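Long-range contact in putative restriction endonuclease domain-containing protein (Anabaena variabilis, PDB 3OT2), which is of unknown function but is probably a nuclease of the PD-(D/E)XK restriction-endonuclease superfamily: residues P80-I90 with F102-I112. Sequence-based numbering, arbitrary orientation.
Sequences PDISVFIWSRI and FLIAPDWTIEI
Asp107 OD2 is gripped from opposite faces of its carboxylate: Ile86 N bonds to it at 2.9 Å, nearly straight, and Arg89 NH1 closes a salt bridge. That guanidinium also turns end-on to the backbone, NH1 and NH2 both donating to Ala105 O, which lies in its plane. The bend at chi3 (81°) curls the arginine back to make this double grip, while Ile104 CD1 sits over one guanidinium face. Next to it the Phe85 ring is clamped: Pro106 CA makes a CH-pi contact 3.8 Å from its centroid, and the Phe102 ring slides past on the opposite face, CD2 3.5 Å from Phe85 CZ, with the two planes 59° apart.

From here the antiparallel ladder of strands 82-86 and 108-112 begins with a classic beta bulge, Asp107 and Trp108 both facing Val84. Val84 CB packs beside Trp108 CB. Ile82 CB lies 4.0 Å from Ile110 CB; this face lies under helix 40-57, where Ile82 meets Cys49 and Val50. Ser83 and Thr109 occupy the other face, with Ser83 OG against Pro106 CG.

At the far end two acids cross at about a right angle. Asp81 OD2 takes Ile112 N at 2.8 Å, whereas Asp81 N donates to Glu111 OE1 from above the carboxylate plane. A water lies within hydrogen-bonding distance of Asp81 OD2 and Glu111 OE1. In the second shell His42 bonds to Asp81 OD2, Lys35 pairs with Asp81 OD1, and Gln135 holds Asp107 OD1.

Asp81 OD2 and Glu111 OE1 are 3.8 Å apart, one residue just before strand 82-86 and the other within its antiparallel neighbour 108-112, consistent with the acidic pair of a PD-(D/E)XK nuclease core, which in relatives binds divalent metal; no metal is modelled here.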
ATOM      1  N   PRO A  80       2.715  -4.838  16.088  1.00 30.17           N
ATOM      2  CA  PRO A  80       2.939  -5.519  14.808  1.00 29.27           C
ATOM      3  C   PRO A  80       2.742  -7.022  14.974  1.00 33.50           C
ATOM      4  O   PRO A  80       3.020  -7.544  16.057  1.00 33.08           O
ATOM      5  CB  PRO A  80       4.405  -5.183  14.480  1.00 28.60           C
ATOM      6  CG  PRO A  80       4.668  -3.926  15.197  1.00 33.68           C
ATOM      7  CD  PRO A  80       3.915  -4.079  16.495  1.00 30.50           C
ATOM      8  N   ASP A  81       2.271  -7.718  13.921  1.00 29.24           N
ATOM      9  CA  ASP A  81       2.117  -9.168  14.000  1.00 28.45           C
ATOM     10  C   ASP A  81       3.461  -9.809  14.440  1.00 32.20           C
ATOM     11  O   ASP A  81       3.478 -10.688  15.315  1.00 32.32           O
ATOM     12  CB  ASP A  81       1.637  -9.739  12.650  1.00 28.45           C
ATOM     13  CG  ASP A  81       0.181  -9.456  12.319  1.00 33.54           C
ATOM     14  OD1 ASP A  81      -0.612  -9.174  13.265  1.00 32.92           O
ATOM     15  OD2 ASP A  81      -0.181  -9.554  11.128  1.00 34.40           O
ATOM     16  N   ILE A  82       4.582  -9.341  13.840  1.00 28.60           N
ATOM     17  CA  ILE A  82       5.953  -9.783  14.178  1.00 27.58           C
ATOM     18  C   ILE A  82       6.843  -8.561  14.206  1.00 31.30           C
ATOM     19  O   ILE A  82       6.829  -7.773  13.272  1.00 31.69           O
ATOM     20  CB  ILE A  82       6.525 -10.860  13.225  1.00 29.46           C
ATOM     21  CG1 ILE A  82       5.579 -12.074  13.100  1.00 29.82           C
ATOM     22  CG2 ILE A  82       7.957 -11.296  13.632  1.00 28.25           C
ATOM     23  CD1 ILE A  82       5.769 -12.845  11.845  1.00 34.92           C
ATOM     24  N   SER A  83       7.617  -8.414  15.287  1.00 27.85           N
ATOM     25  CA  SER A  83       8.623  -7.371  15.463  1.00 27.14           C
ATOM     26  C   SER A  83       9.981  -8.026  15.605  1.00 29.17           C
ATOM     27  O   SER A  83      10.138  -8.937  16.418  1.00 27.68           O
ATOM     28  CB  SER A  83       8.311  -6.567  16.722  1.00 29.92           C
ATOM     29  OG  SER A  83       7.270  -5.672  16.409  1.00 38.61           O
ATOM     30  N   VAL A  84      10.959  -7.569  14.834  1.00 27.57           N
ATOM     31  CA  VAL A  84      12.313  -8.125  14.896  1.00 26.01           C
ATOM     32  C   VAL A  84      13.264  -7.010  15.346  1.00 29.29           C
ATOM     33  O   VAL A  84      13.276  -5.918  14.768  1.00 27.71           O
ATOM     34  CB  VAL A  84      12.774  -8.804  13.569  1.00 27.22           C
ATOM     35  CG1 VAL A  84      14.044  -9.618  13.790  1.00 28.07           C
ATOM     36  CG2 VAL A  84      11.679  -9.702  12.980  1.00 25.77           C
ATOM     37  N   PHE A  85      14.028  -7.279  16.414  1.00 26.82           N
ATOM     38  CA  PHE A  85      14.992  -6.304  16.957  1.00 26.98           C
ATOM     39  C   PHE A  85      16.375  -6.882  16.960  1.00 30.25           C
ATOM     40  O   PHE A  85      16.540  -8.009  17.419  1.00 28.57           O
ATOM     41  CB  PHE A  85      14.623  -5.939  18.420  1.00 28.71           C
ATOM     42  CG  PHE A  85      13.395  -5.081  18.580  1.00 29.29           C
ATOM     43  CD1 PHE A  85      12.135  -5.652  18.653  1.00 31.88           C
ATOM     44  CD2 PHE A  85      13.502  -3.699  18.690  1.00 30.77           C
ATOM     45  CE1 PHE A  85      11.003  -4.858  18.798  1.00 32.68           C
ATOM     46  CE2 PHE A  85      12.366  -2.906  18.861  1.00 33.46           C
ATOM     47  CZ  PHE A  85      11.125  -3.491  18.912  1.00 31.54           C
ATOM     48  N   ILE A  86      17.383  -6.102  16.512  1.00 28.07           N
ATOM     49  CA  ILE A  86      18.788  -6.515  16.567  1.00 28.67           C
ATOM     50  C   ILE A  86      19.145  -6.564  18.068  1.00 33.77           C
ATOM     51  O   ILE A  86      18.482  -5.880  18.876  1.00 31.59           O
ATOM     52  CB  ILE A  86      19.743  -5.635  15.709  1.00 31.37           C
ATOM     53  CG1 ILE A  86      19.896  -4.193  16.286  1.00 31.77           C
ATOM     54  CG2 ILE A  86      19.288  -5.651  14.227  1.00 30.41           C
ATOM     55  CD1 ILE A  86      20.919  -3.269  15.558  1.00 33.46           C
ATOM     56  N   TRP A  87      20.134  -7.407  18.444  1.00 31.06           N
ATOM     57  CA  TRP A  87      20.448  -7.663  19.841  1.00 31.51           C
ATOM     58  C   TRP A  87      20.728  -6.408  20.642  1.00 37.61           C
ATOM     59  O   TRP A  87      20.170  -6.283  21.728  1.00 37.36           O
ATOM     60  CB  TRP A  87      21.623  -8.635  19.982  1.00 31.38           C
ATOM     61  CG  TRP A  87      21.422  -9.619  21.101  1.00 33.38           C
ATOM     62  CD1 TRP A  87      21.966  -9.556  22.352  1.00 37.37           C
ATOM     63  CD2 TRP A  87      20.565 -10.776  21.089  1.00 32.98           C
ATOM     64  NE1 TRP A  87      21.513 -10.611  23.112  1.00 36.96           N
ATOM     65  CE2 TRP A  87      20.658 -11.378  22.358  1.00 37.38           C
ATOM     66  CE3 TRP A  87      19.706 -11.349  20.136  1.00 33.75           C
ATOM     67  CZ2 TRP A  87      19.953 -12.552  22.686  1.00 37.27           C
ATOM     68  CZ3 TRP A  87      19.026 -12.515  20.459  1.00 35.63           C
ATOM     69  CH2 TRP A  87      19.169 -13.116  21.714  1.00 37.23           C
ATOM     70  N   SER A  88      21.545  -5.465  20.109  1.00 35.72           N
ATOM     71  CA  SER A  88      21.926  -4.217  20.802  1.00 36.53           C
ATOM     72  C   SER A  88      20.728  -3.297  21.101  1.00 39.62           C
ATOM     73  O   SER A  88      20.831  -2.442  21.972  1.00 41.89           O
ATOM     74  CB  SER A  88      22.959  -3.450  19.982  1.00 39.64           C
ATOM     75  OG  SER A  88      22.433  -3.044  18.727  1.00 40.69           O
ATOM     76  N   ARG A  89      19.609  -3.459  20.376  1.00 34.58           N
ATOM     77  CA  ARG A  89      18.417  -2.616  20.539  1.00 33.26           C
ATOM     78  C   ARG A  89      17.332  -3.263  21.415  1.00 36.63           C
ATOM     79  O   ARG A  89      16.353  -2.593  21.716  1.00 36.46           O
ATOM     80  CB  ARG A  89      17.836  -2.237  19.156  1.00 30.29           C
ATOM     81  CG  ARG A  89      18.718  -1.217  18.436  1.00 28.41           C
ATOM     82  CD  ARG A  89      18.072  -0.758  17.148  1.00 33.20           C
ATOM     83  NE  ARG A  89      17.053   0.270  17.378  1.00 32.15           N
ATOM     84  CZ  ARG A  89      15.756   0.099  17.180  1.00 39.98           C
ATOM     85  NH1 ARG A  89      15.288  -1.076  16.775  1.00 28.42           N
ATOM     86  NH2 ARG A  89      14.910   1.093  17.399  1.00 38.31           N
ATOM     87  N   ILE A  90      17.509  -4.524  21.866  1.00 33.55           N
ATOM     88  CA  ILE A  90      16.511  -5.175  22.727  1.00 32.54           C
ATOM     89  C   ILE A  90      16.612  -4.531  24.139  1.00 37.35           C
ATOM     90  O   ILE A  90      17.662  -4.645  24.759  1.00 37.69           O
ATOM     91  CB  ILE A  90      16.665  -6.729  22.762  1.00 34.90           C
ATOM     92  CG1 ILE A  90      16.423  -7.356  21.372  1.00 32.33           C
ATOM     93  CG2 ILE A  90      15.714  -7.358  23.817  1.00 34.92           C
ATOM     94  CD1 ILE A  90      16.887  -8.789  21.196  1.00 32.36           C
ATOM     95  N   PHE A 102       8.638  -1.740  25.417  1.00 35.15           N
ATOM     96  CA  PHE A 102       9.485  -1.392  24.270  1.00 32.81           C
ATOM     97  C   PHE A 102       9.058  -0.028  23.792  1.00 36.84           C
ATOM     98  O   PHE A 102       7.937   0.126  23.316  1.00 36.41           O
ATOM     99  CB  PHE A 102       9.371  -2.445  23.157  1.00 33.10           C
ATOM    100  CG  PHE A 102      10.204  -3.696  23.324  1.00 35.45           C
ATOM    101  CD1 PHE A 102      10.006  -4.544  24.407  1.00 38.17           C
ATOM    102  CD2 PHE A 102      11.122  -4.073  22.349  1.00 38.56           C
ATOM    103  CE1 PHE A 102      10.745  -5.725  24.542  1.00 39.84           C
ATOM    104  CE2 PHE A 102      11.842  -5.268  22.469  1.00 41.34           C
ATOM    105  CZ  PHE A 102      11.659  -6.077  23.572  1.00 40.19           C
ATOM    106  N   LEU A 103       9.923   0.974  23.977  1.00 34.31           N
ATOM    107  CA  LEU A 103       9.610   2.354  23.604  1.00 35.28           C
ATOM    108  C   LEU A 103      10.321   2.764  22.305  1.00 38.16           C
ATOM    109  O   LEU A 103      10.571   3.950  22.066  1.00 38.97           O
ATOM    110  CB  LEU A 103       9.963   3.315  24.763  1.00 37.18           C
ATOM    111  CG  LEU A 103       9.191   3.109  26.076  1.00 44.34           C
ATOM    112  CD1 LEU A 103       9.804   3.931  27.197  1.00 47.08           C
ATOM    113  CD2 LEU A 103       7.715   3.446  25.913  1.00 47.78           C
ATOM    114  N   ILE A 104      10.598   1.780  21.439  1.00 33.69           N
ATOM    115  CA  ILE A 104      11.338   1.990  20.194  1.00 32.14           C
ATOM    116  C   ILE A 104      10.703   1.208  19.036  1.00 32.59           C
ATOM    117  O   ILE A 104       9.955   0.260  19.255  1.00 31.14           O
ATOM    118  CB  ILE A 104      12.845   1.602  20.372  1.00 35.76           C
ATOM    119  CG1 ILE A 104      13.012   0.173  20.945  1.00 37.01           C
ATOM    120  CG2 ILE A 104      13.624   2.652  21.218  1.00 37.55           C
ATOM    121  CD1 ILE A 104      14.341  -0.441  20.663  1.00 43.54           C
ATOM    122  N   ALA A 105      11.023   1.611  17.806  1.00 30.06           N
ATOM    123  CA  ALA A 105      10.535   0.976  16.594  1.00 28.93           C
ATOM    124  C   ALA A 105      11.301  -0.335  16.335  1.00 32.47           C
ATOM    125  O   ALA A 105      12.507  -0.373  16.603  1.00 33.01           O
ATOM    126  CB  ALA A 105      10.679   1.927  15.413  1.00 28.61           C
ATOM    127  N   PRO A 106      10.656  -1.402  15.792  1.00 28.10           N
ATOM    128  CA  PRO A 106      11.424  -2.632  15.474  1.00 27.74           C
ATOM    129  C   PRO A 106      12.453  -2.381  14.378  1.00 31.19           C
ATOM    130  O   PRO A 106      12.301  -1.441  13.610  1.00 31.16           O
ATOM    131  CB  PRO A 106      10.356  -3.624  14.977  1.00 29.20           C
ATOM    132  CG  PRO A 106       9.029  -2.990  15.267  1.00 33.02           C
ATOM    133  CD  PRO A 106       9.248  -1.510  15.363  1.00 29.21           C
ATOM    134  N   ASP A 107      13.475  -3.228  14.261  1.00 27.64           N
ATOM    135  CA  ASP A 107      14.408  -3.104  13.137  1.00 25.33           C
ATOM    136  C   ASP A 107      13.729  -3.612  11.874  1.00 26.94           C
ATOM    137  O   ASP A 107      13.985  -3.134  10.774  1.00 26.30           O
ATOM    138  CB  ASP A 107      15.688  -3.907  13.429  1.00 27.16           C
ATOM    139  CG  ASP A 107      16.538  -3.180  14.427  1.00 29.73           C
ATOM    140  OD1 ASP A 107      17.230  -2.220  14.018  1.00 32.53           O
ATOM    141  OD2 ASP A 107      16.407  -3.476  15.645  1.00 30.58           O
ATOM    142  N   TRP A 108      12.828  -4.568  12.045  1.00 25.32           N
ATOM    143  CA  TRP A 108      12.099  -5.194  10.956  1.00 25.07           C
ATOM    144  C   TRP A 108      10.675  -5.500  11.431  1.00 28.30           C
ATOM    145  O   TRP A 108      10.494  -6.209  12.429  1.00 27.86           O
ATOM    146  CB  TRP A 108      12.862  -6.460  10.507  1.00 24.13           C
ATOM    147  CG  TRP A 108      12.262  -7.281   9.393  1.00 24.77           C
ATOM    148  CD1 TRP A 108      11.334  -6.889   8.462  1.00 26.93           C
ATOM    149  CD2 TRP A 108      12.666  -8.610   9.030  1.00 24.70           C
ATOM    150  NE1 TRP A 108      11.084  -7.927   7.586  1.00 25.57           N
ATOM    151  CE2 TRP A 108      11.911  -8.985   7.900  1.00 27.59           C
ATOM    152  CE3 TRP A 108      13.587  -9.540   9.576  1.00 26.32           C
ATOM    153  CZ2 TRP A 108      12.045 -10.252   7.304  1.00 27.44           C
ATOM    154  CZ3 TRP A 108      13.726 -10.788   8.971  1.00 27.42           C
ATOM    155  CH2 TRP A 108      12.950 -11.139   7.867  1.00 27.75           C
ATOM    156  N   THR A 109       9.674  -4.904  10.757  1.00 25.31           N
ATOM    157  CA  THR A 109       8.274  -5.126  11.114  1.00 26.58           C
ATOM    158  C   THR A 109       7.622  -6.000  10.047  1.00 27.66           C
ATOM    159  O   THR A 109       7.827  -5.777   8.859  1.00 26.37           O
ATOM    160  CB  THR A 109       7.498  -3.805  11.374  1.00 30.30           C
ATOM    161  OG1 THR A 109       6.170  -4.131  11.781  1.00 31.74           O
ATOM    162  CG2 THR A 109       7.381  -2.899  10.134  1.00 27.68           C
ATOM    163  N   ILE A 110       6.850  -6.999  10.471  1.00 26.36           N
ATOM    164  CA  ILE A 110       6.140  -7.873   9.535  1.00 25.96           C
ATOM    165  C   ILE A 110       4.665  -7.865   9.893  1.00 29.22           C
ATOM    166  O   ILE A 110       4.302  -8.152  11.029  1.00 27.51           O
ATOM    167  CB  ILE A 110       6.718  -9.309   9.493  1.00 28.59           C
ATOM    168  CG1 ILE A 110       8.215  -9.296   9.089  1.00 28.84           C
ATOM    169  CG2 ILE A 110       5.889 -10.204   8.565  1.00 27.91           C
ATOM    170  CD1 ILE A 110       8.958 -10.463   9.530  1.00 28.78           C
ATOM    171  N   GLU A 111       3.825  -7.497   8.912  1.00 26.13           N
ATOM    172  CA  GLU A 111       2.381  -7.458   9.047  1.00 26.65           C
ATOM    173  C   GLU A 111       1.786  -8.434   8.076  1.00 30.20           C
ATOM    174  O   GLU A 111       2.198  -8.487   6.919  1.00 29.67           O
ATOM    175  CB  GLU A 111       1.832  -6.043   8.799  1.00 27.67           C
ATOM    176  CG  GLU A 111       2.374  -5.002   9.772  1.00 32.54           C
ATOM    177  CD  GLU A 111       1.761  -4.995  11.167  1.00 40.70           C
ATOM    178  OE1 GLU A 111       1.090  -5.980  11.560  1.00 33.34           O
ATOM    179  OE2 GLU A 111       1.978  -3.998  11.882  1.00 37.53           O
ATOM    180  N   ILE A 112       0.839  -9.219   8.543  1.00 27.38           N
ATOM    181  CA  ILE A 112       0.188 -10.206   7.687  1.00 28.26           C
ATOM    182  C   ILE A 112      -1.286  -9.872   7.632  1.00 32.85           C
ATOM    183  O   ILE A 112      -1.937  -9.800   8.675  1.00 31.53           O
ATOM    184  CB  ILE A 112       0.448 -11.656   8.195  1.00 30.40           C
ATOM    185  CG1 ILE A 112       1.960 -11.939   8.321  1.00 29.45           C
ATOM    186  CG2 ILE A 112      -0.216 -12.694   7.284  1.00 29.47           C
ATOM    187  CD1 ILE A 112       2.298 -12.778   9.571  1.00 29.04           C
TER
HETATM  188  O   HOH W   1      -1.417  -7.109  10.206  1.00 32.82           O